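Local coordinates for SGNH hydrolase-type esterase domain-containing protein (Slackia heliotrinireducens DSM 20476, PDB 4S1P), which is a putative SGNH (GDSL-like) hydrolase of uncharacterised substrate, probably cleaving ester bonds with a serine-based active site, at residues T15-P20 and V166-A171; L7-S12 and R32-G37; P20-E25 and G172-A177; V68-S73 and Y104-Y109. All coordinates share one frame; numbering follows the deposited sequence.

Contact 1: residues T15-P20 and V166-A171; sequences TANHMP and VHPSPA
Asn17 and Pro170 bring their CA atoms to 5.6 Å where the turn before helix 19-27 passes the loop before helix 170-184. Asn17, at positive phi (58°), carries most of the contact. Its CG lies beside its own backbone N (chi1 -54°), which carries the amide across to the proline loop. There ND2 donates to Pro168 O at 3.2 Å; the oxygen lies nearly in the Asn17 amide plane, yet the donor stands above the carbonyl plane and the N-H...O angle is only 137°, so the bond is far from straight. ND2 is also hydrogen-bonded to Ser173 OG, its stronger partner. At the other end of the amide, OD1 lies against the proline ring, 3.5 Å from Pro170 CG. Alongside, Ala16 CB meets Pro168 CG at 4.3 Å. With an alanine at Asn17, Pro168 O and Ser173 OG would probably lose a shared donor and the proline loop would be less firmly held. Next to Pro168, His167 ND1 bonds to Asp164, an arrangement consistent with the histidine-aspartate pair of an SGNH catalytic triad. One amide thus bridges two helix starts beside the presumed catalytic histidine.

Contact 2: residues L7-S12 and R32-G37; sequences LMLGNS and RVHARG
Leu7 CD1 sits over the centre of the His34 ring, 3.7 Å from its centroid and 13° off the normal, a CH-pi contact. Leu9 CD2 approaches the same residue obliquely, 3.9 Å from His34 CB, the two side chains running alongside each other. His34 CG is turned beside its backbone N (chi1 -66°), while Leu7 CG is anti to its own (chi1 178°), which brings the leucine methyl over the ring. The strands that carry these groups pair in a parallel ladder: His34 N donates to Met8 O at 2.8 Å, flanked by the bonds Met8 N to Arg32 O and Gly10 N to His34 O. It weakens at the end, where Arg36 N makes a weak bond of 3.5 Å to Gly10 O. Asn11 then leaves the sheet with its CB 3.1 Å from Arg36 O. Farther out, Thr55 holds His34 ND1, and Asn11 OD1 caps Leu13 N while accepting from Gln70 NE2. Replacing His34 with alanine would probably strip Leu7 CD1 of the ring it covers and Thr55 OG1 of its imidazole partner. Gly10 to Leu13 read Gly-Asn-Ser-Leu, matching the GDSL motif but for the asparagine. Asn11 ND2 and Ser12 N both bond an unidentified ligand; of the two, only Ser12 N, the backbone N-H of the presumed nucleophile, probably occupies an oxyanion-hole position as in relatives.

Contact 3: residues P20-E25 and G172-A177; sequences PDMLAE and GSRLAA
The flat group met here is the Ser173-Arg174 peptide, and Met22, a selenomethionine, covers one of its faces: CE lies 3.6 Å from Arg174 N and nearly as close to Ser173 C. The same methyl touches Ser173 CB at 3.9 Å. The bend at the end of the Met22 chain (chi3 -76°) folds CE back onto this backbone. A second carbonyl, that of Ala177, is met at its oxygen by Leu23 CD1, 3.7 Å away. Between these two contacts Met22 CB and Ala177 CB abut at 4.1 Å. The CA atoms of Leu23 and Ala177 are 5.1 Å apart, and the small Ala177 side chain is consistent with so near an approach. The axes of the two helical segments come within 9.1 Å at a signed crossing angle of -39°. The contact is van der Waals throughout, each backbone keeping its hydrogen bonds within its own helix. Farther along, Leu23 extends the interface to Leu180, Ala181 and Met184, and Met19 also rests on Ala177. Helices 19-27 and 170-184, from opposite ends of the chain, thus form one helical layer over the parallel sheet, as in the three-layer alpha/beta/alpha sandwich of SGNH hydrolases.

Contact 4: residues V68-S73 and Y104-Y109; sequences VMQEMS and YGTWPY
Gln70 and Tyr104 run alongside each other in the same direction at the C-terminal ends of two neighbouring parallel strands of the alpha/beta/alpha SGNH fold, where the active site of such enzymes is found. Gln70 CG is 3.6 Å from Tyr104 CD2, and the amide and ring planes stand 72° apart, so this is no stack; the aliphatic part of Gln70 does the touching. Its chain bends at chi2 (-113°), directing NE2 to Glu71 O at 2.9 Å, and OE1 is held by Thr14 OG1. Thr106 CG2 covers one face of the tyrosine ring near its rim, and Tyr104 OH reaches Leu13 O. At the strand ends Tyr104 N donates to Met69 O at 3.0 Å, with Val68 CG1 packed on Tyr104 CB at 3.8 Å. Beyond this last direct backbone bond the segments diverge, and three waters take over the bridging; one spans Glu71 N and Tyr104 O, another Glu71 O and Thr106 OG1. Ser73 and Tyr109 close the far end: Ser73 OG comes in at the ring edge, near its plane, and meets Tyr109 OH at 2.6 Å. Ser73 OG also bonds the unidentified ligand, which places this end beside the putative pocket. The oxygen of the third water accepts a bond from Thr106 OG1 at 2.6 Å and donates to Ser73 O and Trp107 O.

Contact 4 is wholly buried near the centre of the chain, contact 2 is partly buried toward the sheet's outer strand, and contact 1 lies at the surface; contact 3 is buried although its centre, like that of contact 1, lies about 12 Å from the chain's centre. Contacts 2 and 4 belong to one sheet through neighbouring strands 4-10 and 66-69; contacts 1 and 3 share Pro20 and join the same two helices, at their starts and along their flanks. Chemistry follows place: a regular ladder in contact 2, waters and hydroxyls in contact 4, apolar contacts in contact 3, one amide in contact 1. Contacts 1 and 2 supply His167 and Ser12 of the presumed triad.

Contact 1: residues T15-P20 and V166-A171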
loop_
_atom_site.group_PDB
_atom_site.type_symbol
_atom_site.label_atom_id
_atom_site.label_comp_id
_atom_site.label_asym_id
_atom_site.label_seq_id
_atom_site.Cartn_x
_atom_site.Cartn_y
_atom_site.Cartn_z
ATOM N N THR A 15 -7.926 -2.609 -3.144
ATOM C CA THR A 15 -9.041 -2.787 -4.067
ATOM C C THR A 15 -10.383 -2.431 -3.456
ATOM O O THR A 15 -11.320 -2.139 -4.222
ATOM C CB THR A 15 -9.112 -4.216 -4.597
ATOM O OG1 THR A 15 -9.194 -5.140 -3.508
ATOM C CG2 THR A 15 -7.910 -4.547 -5.451
ATOM N N ALA A 16 -10.483 -2.419 -2.129
ATOM C CA ALA A 16 -11.793 -2.173 -1.497
ATOM C C ALA A 16 -12.403 -0.844 -1.943
ATOM O O ALA A 16 -11.705 0.167 -2.161
ATOM C CB ALA A 16 -11.674 -2.216 0.048
ATOM N N ASN A 17 -13.741 -0.859 -2.042
ATOM C CA ASN A 17 -14.503 0.361 -2.288
ATOM C C ASN A 17 -14.135 1.099 -3.560
ATOM O O ASN A 17 -14.221 2.330 -3.616
ATOM C CB ASN A 17 -14.422 1.302 -1.098
ATOM C CG ASN A 17 -14.831 0.633 0.187
ATOM O OD1 ASN A 17 -15.951 0.116 0.282
ATOM N ND2 ASN A 17 -13.938 0.621 1.176
ATOM N N HIS A 18 -13.731 0.331 -4.579
ATOM C CA HIS A 18 -13.339 0.877 -5.856
ATOM C C HIS A 18 -12.290 1.972 -5.744
ATOM O O HIS A 18 -12.232 2.906 -6.538
ATOM C CB HIS A 18 -14.567 1.437 -6.559
ATOM C CG HIS A 18 -15.616 0.393 -6.830
ATOM N ND1 HIS A 18 -15.574 -0.433 -7.933
ATOM C CD2 HIS A 18 -16.678 -0.006 -6.102
ATOM C CE1 HIS A 18 -16.602 -1.263 -7.897
ATOM N NE2 HIS A 18 -17.288 -1.022 -6.793
HETATM N N MSE A 19 -11.400 1.808 -4.784
HETATM C CA MSE A 19 -10.401 2.840 -4.581
HETATM C C MSE A 19 -9.494 3.089 -5.805
HETATM O O MSE A 19 -9.223 4.221 -6.114
HETATM C CB MSE A 19 -9.608 2.564 -3.313
HETATM C CG MSE A 19 -8.722 3.731 -2.923
HETATM SE SE MSE A 19 -6.945 3.748 -3.784
HETATM C CE MSE A 19 -6.042 2.667 -2.440
ATOM N N PRO A 20 -9.043 2.033 -6.518
ATOM C CA PRO A 20 -8.210 2.291 -7.699
ATOM C C PRO A 20 -8.942 3.143 -8.739
ATOM O O PRO A 20 -8.321 3.989 -9.368
ATOM C CB PRO A 20 -7.864 0.897 -8.187
ATOM C CG PRO A 20 -7.870 0.084 -6.923
ATOM C CD PRO A 20 -9.084 0.604 -6.192
ATOM N N VAL A 166 -9.882 -3.142 10.568
ATOM C CA VAL A 166 -8.705 -3.414 9.716
ATOM C C VAL A 166 -8.882 -2.828 8.332
ATOM O O VAL A 166 -8.071 -2.045 7.854
ATOM C CB VAL A 166 -8.439 -4.924 9.577
ATOM C CG1 VAL A 166 -7.332 -5.196 8.553
ATOM C CG2 VAL A 166 -8.047 -5.516 10.921
ATOM N N HIS A 167 -9.962 -3.202 7.684
ATOM C CA HIS A 167 -10.236 -2.730 6.340
ATOM C C HIS A 167 -10.802 -1.318 6.406
ATOM O O HIS A 167 -11.388 -0.915 7.414
ATOM C CB HIS A 167 -11.228 -3.696 5.689
ATOM C CG HIS A 167 -10.627 -5.038 5.401
ATOM N ND1 HIS A 167 -10.616 -6.069 6.313
ATOM C CD2 HIS A 167 -9.912 -5.476 4.341
ATOM C CE1 HIS A 167 -9.966 -7.102 5.812
ATOM N NE2 HIS A 167 -9.525 -6.766 4.612
ATOM N N PRO A 168 -10.627 -0.553 5.325
ATOM C CA PRO A 168 -11.159 0.806 5.285
ATOM C C PRO A 168 -12.665 0.784 4.970
ATOM O O PRO A 168 -13.148 -0.067 4.230
ATOM C CB PRO A 168 -10.391 1.437 4.132
ATOM C CG PRO A 168 -10.128 0.281 3.184
ATOM C CD PRO A 168 -9.928 -0.935 4.078
ATOM N N SER A 169 -13.380 1.735 5.560
ATOM C CA SER A 169 -14.736 2.047 5.119
ATOM C C SER A 169 -14.655 2.749 3.767
ATOM O O SER A 169 -13.594 3.148 3.325
ATOM C CB SER A 169 -15.379 2.996 6.123
ATOM O OG SER A 169 -14.804 4.256 6.030
ATOM N N PRO A 170 -15.798 2.966 3.113
ATOM C CA PRO A 170 -15.735 3.774 1.917
ATOM C C PRO A 170 -15.075 5.144 2.153
ATOM O O PRO A 170 -14.296 5.590 1.318
ATOM C CB PRO A 170 -17.214 3.896 1.541
ATOM C CG PRO A 170 -17.786 2.610 1.973
ATOM C CD PRO A 170 -17.127 2.361 3.305
ATOM N N ALA A 171 -15.366 5.811 3.283
ATOM C CA ALA A 171 -14.708 7.081 3.613
ATOM C C ALA A 171 -13.179 6.886 3.799
ATOM O O ALA A 171 -12.391 7.716 3.368
ATOM C CB ALA A 171 -15.328 7.712 4.853
#

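Contact 2: residues L7-S12 and R32-G37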
loop_
_atom_site.group_PDB
_atom_site.type_symbol
_atom_site.label_atom_id
_atom_site.label_comp_id
_atom_site.label_asym_id
_atom_site.label_seq_id
_atom_site.Cartn_x
_atom_site.Cartn_y
_atom_site.Cartn_z
ATOM N N LEU A 7 0.798 1.549 -11.749
ATOM C CA LEU A 7 0.671 0.124 -11.415
ATOM C C LEU A 7 0.580 0.006 -9.907
ATOM O O LEU A 7 1.436 0.534 -9.211
ATOM C CB LEU A 7 1.897 -0.629 -11.905
ATOM C CG LEU A 7 1.949 -2.116 -11.596
ATOM C CD1 LEU A 7 0.772 -2.878 -12.180
ATOM C CD2 LEU A 7 3.294 -2.673 -12.087
HETATM N N MSE A 8 -0.462 -0.648 -9.417
HETATM C CA MSE A 8 -0.663 -0.812 -7.985
HETATM C C MSE A 8 -0.552 -2.268 -7.604
HETATM O O MSE A 8 -1.137 -3.142 -8.255
HETATM C CB MSE A 8 -2.061 -0.345 -7.574
HETATM C CG MSE A 8 -2.335 1.086 -8.020
HETATM SE SE MSE A 8 -4.031 1.729 -7.226
HETATM C CE MSE A 8 -3.357 2.210 -5.470
ATOM N N LEU A 9 0.267 -2.529 -6.596
ATOM C CA LEU A 9 0.467 -3.855 -6.079
ATOM C C LEU A 9 -0.090 -3.895 -4.659
ATOM O O LEU A 9 0.300 -3.073 -3.816
ATOM C CB LEU A 9 1.980 -4.166 -6.037
ATOM C CG LEU A 9 2.813 -3.752 -7.259
ATOM C CD1 LEU A 9 4.296 -4.098 -7.022
ATOM C CD2 LEU A 9 2.259 -4.373 -8.530
ATOM N N GLY A 10 -0.995 -4.820 -4.368
ATOM C CA GLY A 10 -1.620 -4.828 -3.039
ATOM C C GLY A 10 -2.629 -5.922 -2.821
ATOM O O GLY A 10 -2.592 -6.964 -3.490
ATOM N N ASN A 11 -3.531 -5.667 -1.889
ATOM C CA ASN A 11 -4.582 -6.613 -1.559
ATOM C C ASN A 11 -5.874 -5.855 -1.328
ATOM O O ASN A 11 -6.078 -4.814 -1.973
ATOM C CB ASN A 11 -4.126 -7.558 -0.463
ATOM C CG ASN A 11 -3.915 -6.886 0.862
ATOM O OD1 ASN A 11 -4.414 -5.794 1.155
ATOM N ND2 ASN A 11 -3.173 -7.573 1.710
ATOM N N SER A 12 -6.810 -6.364 -0.515
ATOM C CA SER A 12 -8.082 -5.660 -0.391
ATOM C C SER A 12 -7.953 -4.244 0.186
ATOM O O SER A 12 -8.839 -3.423 -0.039
ATOM C CB SER A 12 -9.109 -6.493 0.393
ATOM O OG SER A 12 -8.848 -6.395 1.749
ATOM N N ARG A 32 -3.583 0.195 -13.295
ATOM C CA ARG A 32 -3.537 -1.249 -13.382
ATOM C C ARG A 32 -3.290 -1.791 -11.982
ATOM O O ARG A 32 -2.428 -1.264 -11.269
ATOM C CB ARG A 32 -2.378 -1.683 -14.277
ATOM C CG ARG A 32 -2.218 -3.182 -14.469
ATOM C CD ARG A 32 -3.284 -3.830 -15.357
ATOM N NE ARG A 32 -3.318 -3.160 -16.654
ATOM C CZ ARG A 32 -2.354 -3.231 -17.580
ATOM N NH1 ARG A 32 -1.335 -4.076 -17.449
ATOM N NH2 ARG A 32 -2.424 -2.473 -18.653
ATOM N N VAL A 33 -4.049 -2.807 -11.585
ATOM C CA VAL A 33 -3.945 -3.372 -10.219
ATOM C C VAL A 33 -3.579 -4.851 -10.262
ATOM O O VAL A 33 -4.210 -5.620 -11.000
ATOM C CB VAL A 33 -5.290 -3.226 -9.492
ATOM C CG1 VAL A 33 -5.205 -3.781 -8.081
ATOM C CG2 VAL A 33 -5.699 -1.760 -9.480
ATOM N N HIS A 34 -2.523 -5.215 -9.535
ATOM C CA HIS A 34 -2.139 -6.591 -9.301
ATOM C C HIS A 34 -2.378 -6.849 -7.832
ATOM O O HIS A 34 -1.552 -6.462 -6.981
ATOM C CB HIS A 34 -0.657 -6.787 -9.647
ATOM C CG HIS A 34 -0.347 -6.619 -11.096
ATOM N ND1 HIS A 34 0.952 -6.578 -11.569
ATOM C CD2 HIS A 34 -1.142 -6.419 -12.166
ATOM C CE1 HIS A 34 0.929 -6.392 -12.886
ATOM N NE2 HIS A 34 -0.330 -6.270 -13.268
ATOM N N ALA A 35 -3.527 -7.459 -7.528
ATOM C CA ALA A 35 -3.930 -7.642 -6.148
ATOM C C ALA A 35 -4.652 -8.963 -6.006
ATOM O O ALA A 35 -5.173 -9.526 -6.976
ATOM C CB ALA A 35 -4.838 -6.522 -5.711
ATOM N N ARG A 36 -4.638 -9.469 -4.787
ATOM C CA ARG A 36 -5.462 -10.605 -4.414
ATOM C C ARG A 36 -5.704 -10.488 -2.932
ATOM O O ARG A 36 -4.838 -10.035 -2.193
ATOM C CB ARG A 36 -4.770 -11.923 -4.674
ATOM C CG ARG A 36 -5.732 -13.104 -4.550
ATOM C CD ARG A 36 -4.994 -14.435 -4.546
ATOM N NE ARG A 36 -4.157 -14.624 -3.358
ATOM C CZ ARG A 36 -2.851 -14.388 -3.307
ATOM N NH1 ARG A 36 -2.240 -13.993 -4.390
ATOM N NH2 ARG A 36 -2.175 -14.580 -2.171
ATOM N N GLY A 37 -6.851 -10.954 -2.476
ATOM C CA GLY A 37 -7.082 -10.993 -1.032
ATOM C C GLY A 37 -6.001 -11.810 -0.351
ATOM O O GLY A 37 -5.671 -12.902 -0.781
#

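Contact 3: residues P20-E25 and G172-A177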
loop_
_atom_site.group_PDB
_atom_site.type_symbol
_atom_site.label_atom_id
_atom_site.label_comp_id
_atom_site.label_asym_id
_atom_site.label_seq_id
_atom_site.Cartn_x
_atom_site.Cartn_y
_atom_site.Cartn_z
ATOM N N PRO A 20 -9.043 2.033 -6.518
ATOM C CA PRO A 20 -8.210 2.291 -7.699
ATOM C C PRO A 20 -8.942 3.143 -8.739
ATOM O O PRO A 20 -8.321 3.989 -9.368
ATOM C CB PRO A 20 -7.864 0.897 -8.187
ATOM C CG PRO A 20 -7.870 0.084 -6.923
ATOM C CD PRO A 20 -9.084 0.604 -6.192
ATOM N N ASP A 21 -10.241 2.887 -8.918
ATOM C CA ASP A 21 -11.069 3.679 -9.840
ATOM C C ASP A 21 -11.133 5.154 -9.378
ATOM O O ASP A 21 -11.078 6.081 -10.189
ATOM C CB ASP A 21 -12.490 3.109 -9.867
ATOM C CG ASP A 21 -12.642 1.849 -10.705
ATOM O OD1 ASP A 21 -11.751 1.473 -11.484
ATOM O OD2 ASP A 21 -13.742 1.250 -10.621
HETATM N N MSE A 22 -11.250 5.364 -8.074
HETATM C CA MSE A 22 -11.259 6.710 -7.508
HETATM C C MSE A 22 -9.943 7.399 -7.781
HETATM O O MSE A 22 -9.880 8.555 -8.196
HETATM C CB MSE A 22 -11.558 6.754 -6.005
HETATM C CG MSE A 22 -12.959 6.295 -5.681
HETATM SE SE MSE A 22 -13.545 6.732 -3.846
HETATM C CE MSE A 22 -12.529 5.383 -2.980
ATOM N N LEU A 23 -8.834 6.689 -7.554
ATOM C CA LEU A 23 -7.543 7.285 -7.802
ATOM C C LEU A 23 -7.362 7.628 -9.297
ATOM O O LEU A 23 -6.830 8.700 -9.632
ATOM C CB LEU A 23 -6.486 6.319 -7.339
ATOM C CG LEU A 23 -5.027 6.739 -7.493
ATOM C CD1 LEU A 23 -4.782 8.026 -6.727
ATOM C CD2 LEU A 23 -4.112 5.634 -7.001
ATOM N N ALA A 24 -7.801 6.732 -10.168
ATOM C CA ALA A 24 -7.719 6.935 -11.598
ATOM C C ALA A 24 -8.470 8.206 -12.014
ATOM O O ALA A 24 -8.002 8.994 -12.845
ATOM C CB ALA A 24 -8.288 5.766 -12.339
ATOM N N GLU A 25 -9.662 8.391 -11.443
ATOM C CA GLU A 25 -10.451 9.561 -11.837
ATOM C C GLU A 25 -9.866 10.843 -11.239
ATOM O O GLU A 25 -9.869 11.894 -11.893
ATOM C CB GLU A 25 -11.916 9.334 -11.433
ATOM C CG GLU A 25 -12.893 10.106 -12.268
ATOM C CD GLU A 25 -14.337 9.614 -12.102
ATOM O OE1 GLU A 25 -14.767 8.713 -12.896
ATOM O OE2 GLU A 25 -15.001 10.137 -11.182
ATOM N N GLY A 172 -12.781 5.796 4.446
ATOM C CA GLY A 172 -11.356 5.489 4.586
ATOM C C GLY A 172 -10.674 5.248 3.249
ATOM O O GLY A 172 -9.557 5.719 3.039
ATOM N N SER A 173 -11.352 4.559 2.337
ATOM C CA SER A 173 -10.796 4.369 1.001
ATOM C C SER A 173 -10.670 5.668 0.220
ATOM O O SER A 173 -9.714 5.878 -0.521
ATOM C CB SER A 173 -11.593 3.366 0.215
ATOM O OG SER A 173 -11.502 2.084 0.825
ATOM N N ARG A 174 -11.669 6.533 0.362
ATOM C CA ARG A 174 -11.607 7.827 -0.290
ATOM C C ARG A 174 -10.422 8.639 0.219
ATOM O O ARG A 174 -9.690 9.268 -0.551
ATOM C CB ARG A 174 -12.922 8.566 -0.113
ATOM C CG ARG A 174 -12.923 9.924 -0.794
ATOM C CD ARG A 174 -14.290 10.563 -0.707
ATOM N NE ARG A 174 -14.257 11.893 -1.307
ATOM C CZ ARG A 174 -13.899 13.010 -0.676
ATOM N NH1 ARG A 174 -13.545 13.001 0.615
ATOM N NH2 ARG A 174 -13.906 14.156 -1.350
ATOM N N LEU A 175 -10.188 8.570 1.527
ATOM C CA LEU A 175 -9.085 9.230 2.113
ATOM C C LEU A 175 -7.758 8.667 1.570
ATOM O O LEU A 175 -6.856 9.415 1.187
ATOM C CB LEU A 175 -9.138 9.051 3.616
ATOM C CG LEU A 175 -7.984 9.681 4.371
ATOM C CD1 LEU A 175 -7.863 11.182 4.094
ATOM C CD2 LEU A 175 -8.165 9.415 5.851
ATOM N N ALA A 176 -7.658 7.356 1.483
ATOM C CA ALA A 176 -6.438 6.771 0.888
ATOM C C ALA A 176 -6.213 7.243 -0.543
ATOM O O ALA A 176 -5.107 7.571 -0.907
ATOM C CB ALA A 176 -6.535 5.284 0.927
ATOM N N ALA A 177 -7.272 7.266 -1.342
ATOM C CA ALA A 177 -7.166 7.755 -2.715
ATOM C C ALA A 177 -6.691 9.197 -2.755
ATOM O O ALA A 177 -5.869 9.551 -3.587
ATOM C CB ALA A 177 -8.484 7.614 -3.450
#

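Contact 4: residues V68-S73 and Y104-Y109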
loop_
_atom_site.group_PDB
_atom_site.type_symbol
_atom_site.label_atom_id
_atom_site.label_comp_id
_atom_site.label_asym_id
_atom_site.label_seq_id
_atom_site.Cartn_x
_atom_site.Cartn_y
_atom_site.Cartn_z
ATOM N N VAL A 68 2.860 1.649 -7.158
ATOM C CA VAL A 68 2.398 1.801 -5.759
ATOM C C VAL A 68 2.475 0.436 -5.077
ATOM O O VAL A 68 2.000 -0.554 -5.629
ATOM C CB VAL A 68 0.965 2.322 -5.702
ATOM C CG1 VAL A 68 0.480 2.466 -4.272
ATOM C CG2 VAL A 68 0.866 3.646 -6.429
HETATM N N MSE A 69 3.057 0.405 -3.872
HETATM C CA MSE A 69 3.298 -0.826 -3.180
HETATM C C MSE A 69 2.580 -0.835 -1.851
HETATM O O MSE A 69 2.840 0.031 -1.003
HETATM C CB MSE A 69 4.798 -1.020 -2.912
HETATM C CG MSE A 69 5.614 -0.978 -4.205
HETATM SE SE MSE A 69 7.531 -0.745 -3.902
HETATM C CE MSE A 69 7.382 1.055 -3.105
ATOM N N GLN A 70 1.673 -1.806 -1.659
ATOM C CA GLN A 70 0.925 -1.943 -0.407
ATOM C C GLN A 70 1.110 -3.343 0.168
ATOM O O GLN A 70 0.761 -4.319 -0.473
ATOM C CB GLN A 70 -0.573 -1.673 -0.660
ATOM C CG GLN A 70 -1.455 -1.816 0.579
ATOM C CD GLN A 70 -2.400 -2.988 0.493
ATOM O OE1 GLN A 70 -3.138 -3.143 -0.479
ATOM N NE2 GLN A 70 -2.385 -3.831 1.511
ATOM N N GLU A 71 1.638 -3.397 1.399
ATOM C CA GLU A 71 1.885 -4.640 2.078
ATOM C C GLU A 71 0.656 -5.107 2.854
ATOM O O GLU A 71 -0.190 -4.314 3.268
ATOM C CB GLU A 71 3.046 -4.458 3.061
ATOM C CG GLU A 71 3.482 -5.691 3.873
ATOM C CD GLU A 71 3.977 -6.833 2.986
ATOM O OE1 GLU A 71 3.152 -7.444 2.256
ATOM O OE2 GLU A 71 5.206 -7.121 3.009
HETATM N N MSE A 72 0.585 -6.420 3.042
HETATM C CA MSE A 72 -0.375 -7.039 3.962
HETATM C C MSE A 72 -0.415 -6.197 5.225
HETATM O O MSE A 72 0.613 -5.783 5.741
HETATM C CB MSE A 72 0.051 -8.499 4.173
HETATM C CG MSE A 72 -1.030 -9.347 4.850
HETATM SE SE MSE A 72 -0.825 -9.217 6.802
HETATM C CE MSE A 72 0.937 -10.074 6.997
ATOM N N SER A 73 -1.622 -5.993 5.739
ATOM C CA SER A 73 -1.918 -4.895 6.652
ATOM C C SER A 73 -1.175 -4.865 7.974
ATOM O O SER A 73 -1.033 -3.793 8.541
ATOM C CB SER A 73 -3.434 -4.816 6.934
ATOM O OG SER A 73 -3.879 -5.994 7.536
ATOM N N TYR A 104 2.271 2.864 -0.323
ATOM C CA TYR A 104 0.914 3.109 0.197
ATOM C C TYR A 104 1.040 2.773 1.692
ATOM O O TYR A 104 0.986 1.599 2.095
ATOM C CB TYR A 104 -0.072 2.253 -0.563
ATOM C CG TYR A 104 -1.530 2.219 -0.074
ATOM C CD1 TYR A 104 -2.002 2.968 1.009
ATOM C CD2 TYR A 104 -2.428 1.423 -0.731
ATOM C CE1 TYR A 104 -3.333 2.841 1.450
ATOM C CE2 TYR A 104 -3.732 1.282 -0.315
ATOM C CZ TYR A 104 -4.196 2.003 0.766
ATOM O OH TYR A 104 -5.487 1.842 1.203
ATOM N N GLY A 105 1.299 3.802 2.499
ATOM C CA GLY A 105 1.460 3.600 3.936
ATOM C C GLY A 105 0.062 3.399 4.512
ATOM O O GLY A 105 -0.814 4.232 4.343
ATOM N N THR A 106 -0.161 2.298 5.174
ATOM C CA THR A 106 -1.437 2.023 5.794
ATOM C C THR A 106 -1.367 2.281 7.321
ATOM O O THR A 106 -0.402 2.806 7.869
ATOM C CB THR A 106 -1.892 0.586 5.466
ATOM O OG1 THR A 106 -1.004 -0.374 6.082
ATOM C CG2 THR A 106 -1.943 0.326 3.940
ATOM N N TRP A 107 -2.453 1.915 7.977
ATOM C CA TRP A 107 -2.780 2.379 9.310
ATOM C C TRP A 107 -2.655 1.235 10.323
ATOM O O TRP A 107 -2.838 0.063 9.975
ATOM C CB TRP A 107 -4.226 2.941 9.303
ATOM C CG TRP A 107 -5.145 2.044 8.581
ATOM C CD1 TRP A 107 -5.776 0.949 9.079
ATOM C CD2 TRP A 107 -5.497 2.118 7.198
ATOM N NE1 TRP A 107 -6.489 0.323 8.096
ATOM C CE2 TRP A 107 -6.327 1.019 6.924
ATOM C CE3 TRP A 107 -5.150 2.986 6.140
ATOM C CZ2 TRP A 107 -6.837 0.774 5.658
ATOM C CZ3 TRP A 107 -5.654 2.726 4.891
ATOM C CH2 TRP A 107 -6.479 1.635 4.655
ATOM N N PRO A 108 -2.408 1.575 11.596
ATOM C CA PRO A 108 -2.586 0.553 12.633
ATOM C C PRO A 108 -4.062 0.159 12.671
ATOM O O PRO A 108 -4.912 0.914 12.284
ATOM C CB PRO A 108 -2.203 1.287 13.937
ATOM C CG PRO A 108 -2.489 2.713 13.643
ATOM C CD PRO A 108 -2.176 2.909 12.180
ATOM N N TYR A 109 -4.333 -1.030 13.157
ATOM C CA TYR A 109 -5.698 -1.464 13.341
ATOM C C TYR A 109 -6.371 -0.639 14.448
ATOM O O TYR A 109 -5.725 -0.076 15.312
ATOM C CB TYR A 109 -5.702 -2.918 13.745
ATOM C CG TYR A 109 -5.166 -3.894 12.770
ATOM C CD1 TYR A 109 -4.915 -3.542 11.448
ATOM C CD2 TYR A 109 -4.949 -5.224 13.158
ATOM C CE1 TYR A 109 -4.435 -4.486 10.550
ATOM C CE2 TYR A 109 -4.499 -6.171 12.248
ATOM C CZ TYR A 109 -4.245 -5.796 10.948
ATOM O OH TYR A 109 -3.811 -6.779 10.062
HETATM O O HOH W 1 1.892 -0.874 2.799
HETATM O O HOH W 2 0.748 -2.148 4.934
HETATM O O HOH W 3 -2.545 -1.574 7.860
#